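Local coordinates for penicillin binding protein 2X (Streptococcus thermophilus, PDB 5U47), which probably acts as a transpeptidase that cross-links peptidoglycan strands during septal cell wall synthesis and is inactivated by beta-lactams, at residues K453-G458 / T608-L613; E604-L609 / V614-L619; T526-V531 / K551-N556. The protein carries 1 engineered substitution. All coordinates share one frame; numbering follows the deposited sequence.

Contact 1: residues K453-G458 / T608-L613; sequences KKEVIG and TLRQNL
The carboxylate of Glu455 meets the guanidinium of Arg610 at its edge and in its plane; residues 453-458 touch neither face. The two flat groups are nearly coplanar, 29° apart. Arg610 grips side-on with NE and NH2. NE donates to Glu455 OE1 over 2.9 Å, with an N-H...O angle of 164°, and uses the syn lone pair of that oxygen. Arg610 NH2 donates to Glu455 OE2, also over 2.9 Å. This second bond also arrives on the syn side but tilts out of the carboxylate plane. Glu455 reaches across because its CG lies anti to the backbone N (chi1 -176°) and the chain beyond stays extended. The Arg610 chain is extended from CG to NE, and the two side chains cross at about a right angle. With two bonds the salt bridge fixes the rotation of both groups. Arg610 NH1 is held separately by the carbonyl of Arg385, and Glu434 makes a long, weak ion pair with NE. The bridge joins the transpeptidase domain to the first PASTA domain. Glu455 lies by the short, weakly bonded strand 456-458, which pairs with strand 432-433. Arg610 sits near the C-terminal end of helix 602-611, beside Pro616 of strand 615-619.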
loop_
_atom_site.group_PDB
_atom_site.type_symbol
_atom_site.label_atom_id
_atom_site.label_comp_id
_atom_site.label_asym_id
_atom_site.label_seq_id
_atom_site.Cartn_x
_atom_site.Cartn_y
_atom_site.Cartn_z
ATOM N N LYS A 453 -12.264 -3.253 -9.275
ATOM C CA LYS A 453 -13.516 -2.716 -8.768
ATOM C C LYS A 453 -13.477 -2.978 -7.257
ATOM O O LYS A 453 -12.689 -3.821 -6.778
ATOM C CB LYS A 453 -14.753 -3.383 -9.393
ATOM C CG LYS A 453 -14.964 -3.092 -10.883
ATOM C CD LYS A 453 -16.152 -3.895 -11.403
ATOM C CE LYS A 453 -16.368 -3.732 -12.903
ATOM N NZ LYS A 453 -16.871 -2.373 -13.264
ATOM N N LYS A 454 -14.336 -2.290 -6.511
ATOM C CA LYS A 454 -14.337 -2.418 -5.053
ATOM C C LYS A 454 -14.599 -3.848 -4.569
ATOM O O LYS A 454 -15.313 -4.617 -5.220
ATOM C CB LYS A 454 -15.363 -1.471 -4.427
ATOM C CG LYS A 454 -16.802 -1.916 -4.558
ATOM C CD LYS A 454 -17.733 -0.866 -3.993
ATOM C CE LYS A 454 -19.171 -1.360 -4.069
ATOM N NZ LYS A 454 -20.070 -0.263 -3.623
ATOM N N GLU A 455 -14.013 -4.175 -3.429
ATOM C CA GLU A 455 -14.139 -5.488 -2.807
ATOM C C GLU A 455 -14.822 -5.375 -1.441
ATOM O O GLU A 455 -14.230 -4.874 -0.478
ATOM C CB GLU A 455 -12.754 -6.128 -2.668
ATOM C CG GLU A 455 -12.790 -7.554 -2.123
ATOM C CD GLU A 455 -11.418 -8.191 -1.888
ATOM O OE1 GLU A 455 -10.362 -7.560 -2.149
ATOM O OE2 GLU A 455 -11.397 -9.366 -1.433
ATOM N N VAL A 456 -16.061 -5.864 -1.351
ATOM C CA VAL A 456 -16.826 -5.863 -0.102
ATOM C C VAL A 456 -16.360 -7.061 0.711
ATOM O O VAL A 456 -16.333 -8.174 0.203
ATOM C CB VAL A 456 -18.334 -5.939 -0.386
ATOM C CG1 VAL A 456 -19.135 -6.144 0.882
ATOM C CG2 VAL A 456 -18.798 -4.696 -1.166
ATOM N N ILE A 457 -15.997 -6.837 1.966
ATOM C CA ILE A 457 -15.430 -7.914 2.788
ATOM C C ILE A 457 -16.119 -8.164 4.119
ATOM O O ILE A 457 -15.659 -9.021 4.877
ATOM C CB ILE A 457 -13.924 -7.682 3.037
ATOM C CG1 ILE A 457 -13.703 -6.341 3.714
ATOM C CG2 ILE A 457 -13.169 -7.736 1.720
ATOM C CD1 ILE A 457 -12.288 -6.142 4.191
ATOM N N GLY A 458 -17.193 -7.414 4.400
ATOM C CA GLY A 458 -17.949 -7.595 5.625
ATOM C C GLY A 458 -18.898 -6.459 5.926
ATOM O O GLY A 458 -19.003 -5.476 5.174
ATOM N N THR A 608 -1.338 -12.787 -3.184
ATOM C CA THR A 608 -1.018 -12.980 -4.605
ATOM C C THR A 608 -2.256 -12.830 -5.483
ATOM O O THR A 608 -2.217 -12.166 -6.496
ATOM C CB THR A 608 -0.365 -14.363 -4.813
ATOM O OG1 THR A 608 0.884 -14.362 -4.121
ATOM C CG2 THR A 608 -0.112 -14.669 -6.283
ATOM N N LEU A 609 -3.359 -13.427 -5.066
ATOM C CA LEU A 609 -4.611 -13.322 -5.810
ATOM C C LEU A 609 -5.077 -11.866 -5.963
ATOM O O LEU A 609 -5.558 -11.482 -7.040
ATOM C CB LEU A 609 -5.699 -14.146 -5.132
ATOM C CG LEU A 609 -5.533 -15.661 -5.269
ATOM C CD1 LEU A 609 -6.493 -16.399 -4.343
ATOM C CD2 LEU A 609 -5.713 -16.094 -6.717
ATOM N N ARG A 610 -4.966 -11.070 -4.892
ATOM C CA ARG A 610 -5.334 -9.640 -4.977
ATOM C C ARG A 610 -4.414 -8.836 -5.892
ATOM O O ARG A 610 -4.857 -7.878 -6.525
ATOM C CB ARG A 610 -5.398 -8.973 -3.595
ATOM C CG ARG A 610 -6.562 -9.473 -2.779
ATOM C CD ARG A 610 -6.912 -8.516 -1.662
ATOM N NE ARG A 610 -8.121 -8.986 -1.020
ATOM C CZ ARG A 610 -8.182 -9.833 0.001
ATOM N NH1 ARG A 610 -7.087 -10.329 0.564
ATOM N NH2 ARG A 610 -9.382 -10.188 0.458
ATOM N N GLN A 611 -3.142 -9.217 -5.980
ATOM C CA GLN A 611 -2.234 -8.568 -6.937
ATOM C C GLN A 611 -2.726 -8.756 -8.369
ATOM O O GLN A 611 -2.460 -7.922 -9.248
ATOM C CB GLN A 611 -0.831 -9.140 -6.805
ATOM C CG GLN A 611 -0.205 -8.815 -5.454
ATOM C CD GLN A 611 1.082 -9.557 -5.194
ATOM O OE1 GLN A 611 1.482 -10.423 -5.973
ATOM N NE2 GLN A 611 1.736 -9.232 -4.090
ATOM N N ASN A 612 -3.450 -9.860 -8.579
ATOM C CA ASN A 612 -4.007 -10.215 -9.863
ATOM C C ASN A 612 -5.491 -9.852 -9.970
ATOM O O ASN A 612 -6.185 -10.308 -10.878
ATOM C CB ASN A 612 -3.737 -11.700 -10.161
ATOM C CG ASN A 612 -2.253 -11.970 -10.369
ATOM O OD1 ASN A 612 -1.735 -11.795 -11.484
ATOM N ND2 ASN A 612 -1.549 -12.343 -9.285
ATOM N N LEU A 613 -5.939 -9.015 -9.046
ATOM C CA LEU A 613 -7.282 -8.473 -9.023
ATOM C C LEU A 613 -8.424 -9.467 -8.747
ATOM O O LEU A 613 -9.590 -9.196 -9.034
ATOM C CB LEU A 613 -7.536 -7.607 -10.262
ATOM C CG LEU A 613 -6.477 -6.508 -10.486
ATOM C CD1 LEU A 613 -6.964 -5.562 -11.556
ATOM C CD2 LEU A 613 -6.210 -5.716 -9.208
#

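Contact 2: residues E604-L609 / V614-L619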
loop_
_atom_site.group_PDB
_atom_site.type_symbol
_atom_site.label_atom_id
_atom_site.label_comp_id
_atom_site.label_asym_id
_atom_site.label_seq_id
_atom_site.Cartn_x
_atom_site.Cartn_y
_atom_site.Cartn_z
ATOM N N GLU A 604 -0.377 -15.870 2.098
ATOM C CA GLU A 604 0.411 -15.423 0.945
ATOM C C GLU A 604 -0.329 -15.646 -0.377
ATOM O O GLU A 604 -0.208 -14.834 -1.296
ATOM C CB GLU A 604 1.834 -16.024 0.941
ATOM C CG GLU A 604 1.967 -17.494 0.647
ATOM C CD GLU A 604 3.396 -17.997 0.898
ATOM O OE1 GLU A 604 3.750 -18.262 2.071
ATOM O OE2 GLU A 604 4.154 -18.149 -0.084
ATOM N N THR A 605 -1.125 -16.714 -0.449
ATOM C CA THR A 605 -1.907 -16.994 -1.647
ATOM C C THR A 605 -2.980 -15.926 -1.850
ATOM O O THR A 605 -3.165 -15.449 -2.974
ATOM C CB THR A 605 -2.536 -18.401 -1.593
ATOM O OG1 THR A 605 -1.486 -19.373 -1.506
ATOM C CG2 THR A 605 -3.375 -18.691 -2.824
ATOM N N ALA A 606 -3.667 -15.538 -0.781
ATOM C CA ALA A 606 -4.696 -14.488 -0.879
ATOM C C ALA A 606 -4.079 -13.172 -1.363
ATOM O O ALA A 606 -4.649 -12.483 -2.219
ATOM C CB ALA A 606 -5.412 -14.299 0.449
ATOM N N ASN A 607 -2.907 -12.861 -0.822
ATOM C CA ASN A 607 -2.153 -11.659 -1.172
ATOM C C ASN A 607 -1.808 -11.644 -2.673
ATOM O O ASN A 607 -1.966 -10.621 -3.339
ATOM C CB ASN A 607 -0.875 -11.609 -0.320
ATOM C CG ASN A 607 -0.254 -10.237 -0.274
ATOM O OD1 ASN A 607 -0.917 -9.252 0.056
ATOM N ND2 ASN A 607 1.033 -10.168 -0.560
ATOM N N THR A 608 -1.338 -12.787 -3.184
ATOM C CA THR A 608 -1.018 -12.980 -4.605
ATOM C C THR A 608 -2.256 -12.830 -5.483
ATOM O O THR A 608 -2.217 -12.166 -6.496
ATOM C CB THR A 608 -0.365 -14.363 -4.813
ATOM O OG1 THR A 608 0.884 -14.362 -4.121
ATOM C CG2 THR A 608 -0.112 -14.669 -6.283
ATOM N N LEU A 609 -3.359 -13.427 -5.066
ATOM C CA LEU A 609 -4.611 -13.322 -5.810
ATOM C C LEU A 609 -5.077 -11.866 -5.963
ATOM O O LEU A 609 -5.558 -11.482 -7.040
ATOM C CB LEU A 609 -5.699 -14.146 -5.132
ATOM C CG LEU A 609 -5.533 -15.661 -5.269
ATOM C CD1 LEU A 609 -6.493 -16.399 -4.343
ATOM C CD2 LEU A 609 -5.713 -16.094 -6.717
ATOM N N VAL A 614 -8.089 -10.582 -8.140
ATOM C CA VAL A 614 -9.089 -11.546 -7.703
ATOM C C VAL A 614 -9.493 -11.106 -6.290
ATOM O O VAL A 614 -8.716 -10.402 -5.615
ATOM C CB VAL A 614 -8.498 -12.955 -7.721
ATOM C CG1 VAL A 614 -9.479 -13.984 -7.174
ATOM C CG2 VAL A 614 -8.101 -13.304 -9.149
ATOM N N HIS A 615 -10.720 -11.441 -5.876
ATOM C CA HIS A 615 -11.236 -11.060 -4.544
ATOM C C HIS A 615 -11.446 -12.340 -3.732
ATOM O O HIS A 615 -12.547 -12.900 -3.717
ATOM C CB HIS A 615 -12.563 -10.282 -4.631
ATOM C CG HIS A 615 -12.448 -8.935 -5.276
ATOM N ND1 HIS A 615 -13.552 -8.167 -5.572
ATOM C CD2 HIS A 615 -11.373 -8.241 -5.725
ATOM C CE1 HIS A 615 -13.157 -7.033 -6.123
ATOM N NE2 HIS A 615 -11.840 -7.054 -6.229
ATOM N N PRO A 616 -10.382 -12.820 -3.069
ATOM C CA PRO A 616 -10.492 -14.046 -2.319
ATOM C C PRO A 616 -11.130 -13.854 -0.953
ATOM O O PRO A 616 -11.043 -12.777 -0.371
ATOM C CB PRO A 616 -9.032 -14.455 -2.137
ATOM C CG PRO A 616 -8.305 -13.173 -2.040
ATOM C CD PRO A 616 -9.038 -12.225 -2.949
ATOM N N ILE A 617 -11.793 -14.898 -0.474
ATOM C CA ILE A 617 -12.366 -14.929 0.869
ATOM C C ILE A 617 -11.727 -16.152 1.538
ATOM O O ILE A 617 -11.927 -17.294 1.074
ATOM C CB ILE A 617 -13.889 -15.128 0.862
ATOM C CG1 ILE A 617 -14.579 -13.970 0.129
ATOM C CG2 ILE A 617 -14.386 -15.257 2.289
ATOM C CD1 ILE A 617 -16.036 -14.229 -0.193
ATOM N N VAL A 618 -10.957 -15.908 2.596
ATOM C CA VAL A 618 -10.257 -16.967 3.312
ATOM C C VAL A 618 -11.172 -17.427 4.436
ATOM O O VAL A 618 -11.595 -16.604 5.263
ATOM C CB VAL A 618 -8.905 -16.474 3.844
ATOM C CG1 VAL A 618 -8.219 -17.519 4.718
ATOM C CG2 VAL A 618 -7.995 -16.103 2.670
ATOM N N LEU A 619 -11.510 -18.723 4.434
ATOM C CA LEU A 619 -12.397 -19.290 5.442
ATOM C C LEU A 619 -11.605 -20.006 6.520
ATOM O O LEU A 619 -10.922 -21.012 6.248
ATOM C CB LEU A 619 -13.382 -20.281 4.818
ATOM C CG LEU A 619 -14.258 -19.764 3.677
ATOM C CD1 LEU A 619 -15.049 -20.900 3.066
ATOM C CD2 LEU A 619 -15.189 -18.661 4.157
#
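Leu609 packs on Val614 and Pro616, where helix 602-611 lies over strand 615-619. Its CB is 4.0 Å from Val614 CB and also approaches Pro616 CG. The torsion at chi1 (-72°) sets CG anti to the carbonyl carbon, and the chain then runs past the proline ring in the opposite direction to it. At the tip, Leu609 CD1 lies 3.9 Å from Pro616 CB. Beyond the strand segment, the same side chain touches Ile642 and Ile644 of the neighbouring strand 641-646. One helical turn earlier, Ala606 CB touches two strand residues, Pro616 and Val618. It is 4.0 Å from Pro616 CG and 3.9 Å from Val618 CG2. Pro616 CG also comes to 3.7 Å from Ala606 O, so the ring rests against the helix backbone as well. The short segments run nearly antiparallel, at 163°, with their axes 8.0 Å apart at closest approach. The chain turns between them through a Schellman motif, with Leu613 at positive phi as the C-prime residue. In this motif Val614 N donates to Leu609 O over 2.9 Å. This is the helix-on-sheet layer of a PASTA domain: one helix packed on a three-stranded sheet in which 615-619 is an edge strand. Pro616 and Val618 face the helix, while His615 and Ile617 point to the other side of the strand. The chemistry divides in two. Alanine, leucine, valine and proline carbons make the interface, which is buried and held by van der Waals contact. A single backbone bond at the turn satisfies Leu609 O and Val614 N where the helix ends and the chain turns toward the strand.

Contact 3: residues T526-V531 / K551-N556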
loop_
_atom_site.group_PDB
_atom_site.type_symbol
_atom_site.label_atom_id
_atom_site.label_comp_id
_atom_site.label_asym_id
_atom_site.label_seq_id
_atom_site.Cartn_x
_atom_site.Cartn_y
_atom_site.Cartn_z
ATOM N N THR A 526 3.635 10.814 22.851
ATOM C CA THR A 526 2.416 10.138 22.461
ATOM C C THR A 526 2.308 10.013 20.964
ATOM O O THR A 526 3.082 10.626 20.220
ATOM C CB THR A 526 1.192 10.999 22.873
ATOM O OG1 THR A 526 1.370 12.342 22.368
ATOM C CG2 THR A 526 1.020 11.033 24.391
ATOM N N LEU A 527 1.352 9.198 20.541
ATOM C CA LEU A 527 1.022 9.042 19.153
ATOM C C LEU A 527 -0.244 9.851 18.997
ATOM O O LEU A 527 -1.246 9.560 19.660
ATOM C CB LEU A 527 0.737 7.588 18.805
ATOM C CG LEU A 527 0.272 7.418 17.358
ATOM C CD1 LEU A 527 1.397 7.690 16.367
ATOM C CD2 LEU A 527 -0.267 6.025 17.146
ATOM N N ASN A 528 -0.184 10.891 18.166
ATOM C CA ASN A 528 -1.341 11.745 17.893
ATOM C C ASN A 528 -1.907 11.460 16.513
ATOM O O ASN A 528 -1.153 11.282 15.559
ATOM C CB ASN A 528 -0.933 13.218 18.007
ATOM C CG ASN A 528 -0.461 13.584 19.411
ATOM O OD1 ASN A 528 -0.713 12.870 20.365
ATOM N ND2 ASN A 528 0.193 14.710 19.534
ATOM N N SER A 529 -3.226 11.427 16.396
ATOM C CA SER A 529 -3.839 11.080 15.125
ATOM C C SER A 529 -5.201 11.682 14.921
ATOM O O SER A 529 -5.812 12.207 15.851
ATOM C CB SER A 529 -3.916 9.552 14.980
ATOM O OG SER A 529 -4.778 8.945 15.935
ATOM N N VAL A 530 -5.668 11.626 13.679
ATOM C CA VAL A 530 -7.002 12.094 13.359
ATOM C C VAL A 530 -7.543 11.354 12.141
ATOM O O VAL A 530 -6.777 10.995 11.218
ATOM C CB VAL A 530 -7.020 13.630 13.097
ATOM C CG1 VAL A 530 -6.246 14.016 11.841
ATOM C CG2 VAL A 530 -8.438 14.148 12.994
ATOM N N VAL A 531 -8.845 11.080 12.166
ATOM C CA VAL A 531 -9.535 10.553 11.001
ATOM C C VAL A 531 -10.572 11.599 10.641
ATOM O O VAL A 531 -11.171 12.205 11.548
ATOM C CB VAL A 531 -10.202 9.196 11.228
ATOM C CG1 VAL A 531 -11.238 9.237 12.359
ATOM C CG2 VAL A 531 -10.822 8.707 9.927
ATOM N N LYS A 551 7.684 17.003 19.166
ATOM C CA LYS A 551 8.356 17.888 20.132
ATOM C C LYS A 551 7.423 19.010 20.552
ATOM O O LYS A 551 7.399 19.389 21.719
ATOM C CB LYS A 551 9.616 18.549 19.557
ATOM C CG LYS A 551 10.944 17.883 19.875
ATOM C CD LYS A 551 11.125 16.557 19.190
ATOM C CE LYS A 551 12.498 15.980 19.501
ATOM N NZ LYS A 551 12.665 14.612 18.935
ATOM N N THR A 552 6.698 19.551 19.572
ATOM C CA THR A 552 5.753 20.644 19.762
ATOM C C THR A 552 4.409 20.135 19.287
ATOM O O THR A 552 4.321 19.572 18.185
ATOM C CB THR A 552 6.150 21.879 18.911
ATOM O OG1 THR A 552 7.527 22.196 19.123
ATOM C CG2 THR A 552 5.302 23.099 19.270
ATOM N N TRP A 553 3.362 20.298 20.102
ATOM C CA TRP A 553 2.033 19.804 19.706
ATOM C C TRP A 553 0.856 20.698 20.074
ATOM O O TRP A 553 0.818 21.296 21.132
ATOM C CB TRP A 553 1.750 18.407 20.281
ATOM C CG TRP A 553 0.417 17.928 19.796
ATOM C CD1 TRP A 553 -0.739 17.796 20.519
ATOM C CD2 TRP A 553 0.083 17.628 18.449
ATOM N NE1 TRP A 553 -1.766 17.392 19.698
ATOM C CE2 TRP A 553 -1.286 17.281 18.421
ATOM C CE3 TRP A 553 0.810 17.602 17.259
ATOM C CZ2 TRP A 553 -1.928 16.919 17.259
ATOM C CZ3 TRP A 553 0.170 17.238 16.096
ATOM C CH2 TRP A 553 -1.186 16.890 16.104
ATOM N N ASN A 554 -0.115 20.722 19.173
ATOM C CA ASN A 554 -1.359 21.428 19.345
ATOM C C ASN A 554 -2.293 20.797 18.313
ATOM O O ASN A 554 -1.887 20.593 17.175
ATOM C CB ASN A 554 -1.149 22.920 19.069
ATOM C CG ASN A 554 -2.390 23.746 19.309
ATOM O OD1 ASN A 554 -3.505 23.356 18.945
ATOM N ND2 ASN A 554 -2.198 24.915 19.891
ATOM N N ASN A 555 -3.525 20.487 18.692
ATOM C CA ASN A 555 -4.465 19.887 17.733
ATOM C C ASN A 555 -4.661 20.721 16.470
ATOM O O ASN A 555 -4.952 20.175 15.417
ATOM C CB ASN A 555 -5.803 19.541 18.389
ATOM C CG ASN A 555 -5.737 18.260 19.207
ATOM O OD1 ASN A 555 -4.896 17.394 18.962
ATOM N ND2 ASN A 555 -6.644 18.119 20.160
ATOM N N ASN A 556 -4.464 22.033 16.580
ATOM C CA ASN A 556 -4.567 22.940 15.446
ATOM C C ASN A 556 -3.611 22.574 14.318
ATOM O O ASN A 556 -3.847 22.956 13.163
ATOM C CB ASN A 556 -4.277 24.385 15.885
ATOM C CG ASN A 556 -5.311 24.922 16.867
ATOM O OD1 ASN A 556 -6.408 24.384 16.979
ATOM N ND2 ASN A 556 -4.956 25.986 17.590
#
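Asn528 and Trp553 meet beside the central sheet of the transpeptidase domain, where the loop after strand 541-548 folds back over strand 526-534. The amide nitrogen of Asn528 points at one face of the indole. This ND2 stands 3.0 Å above the ring plane, over the centre of the pyrrole ring, and is 3.1 Å from Trp553 CD2. The amide and ring planes are 50° apart, so this is an amino-aromatic contact and not a flat stack. Asn528 CB makes a CH-pi contact with the six-membered ring, 4.1 Å from its centroid. Strand 526-534 belongs to the five-stranded antiparallel sheet of the transpeptidase fold that penicillin-binding proteins share with the serine beta-lactamases. It pairs there with strand 503-510, which carries Lys505 of a probable KSG motif. Thr526 OG1 donates to Asn528 OD1 over 2.9 Å, which helps fix the rotation of the amide and keep ND2 on the ring. Trp553 NE1 donates to Asn555 OD1 at 3.2 Å, a bent bond of 135°. The backbone N of Asn555 lies over the opposite face, offset toward the rim. Asn554 OD1 accepts from Asn556 N in an Asx turn, and Phe558 meets the indole edge-to-face.

Contacts 1 and 2 are neighbours, with centres about 8 Å apart. They share Thr608 and Leu609 and both use helix 602-611. Contact 2 is internal to the first PASTA domain, packing its helix on its edge strand; contact 1 ties the same helix to the transpeptidase domain. His615 packs on Glu455. Contact 3 is separate: its centre is about 33 and 36 Å from theirs, its nearest atoms about 16 and 23 Å. In sequence it nests inside the loop closed by contact 1. Its strand, not the contact itself, borders the probable active site: Val531 bonds through its backbone to Lys505 of the probable KSG motif, and Ser529 touches Thr296, next to Ser295 of the probable SxxK motif.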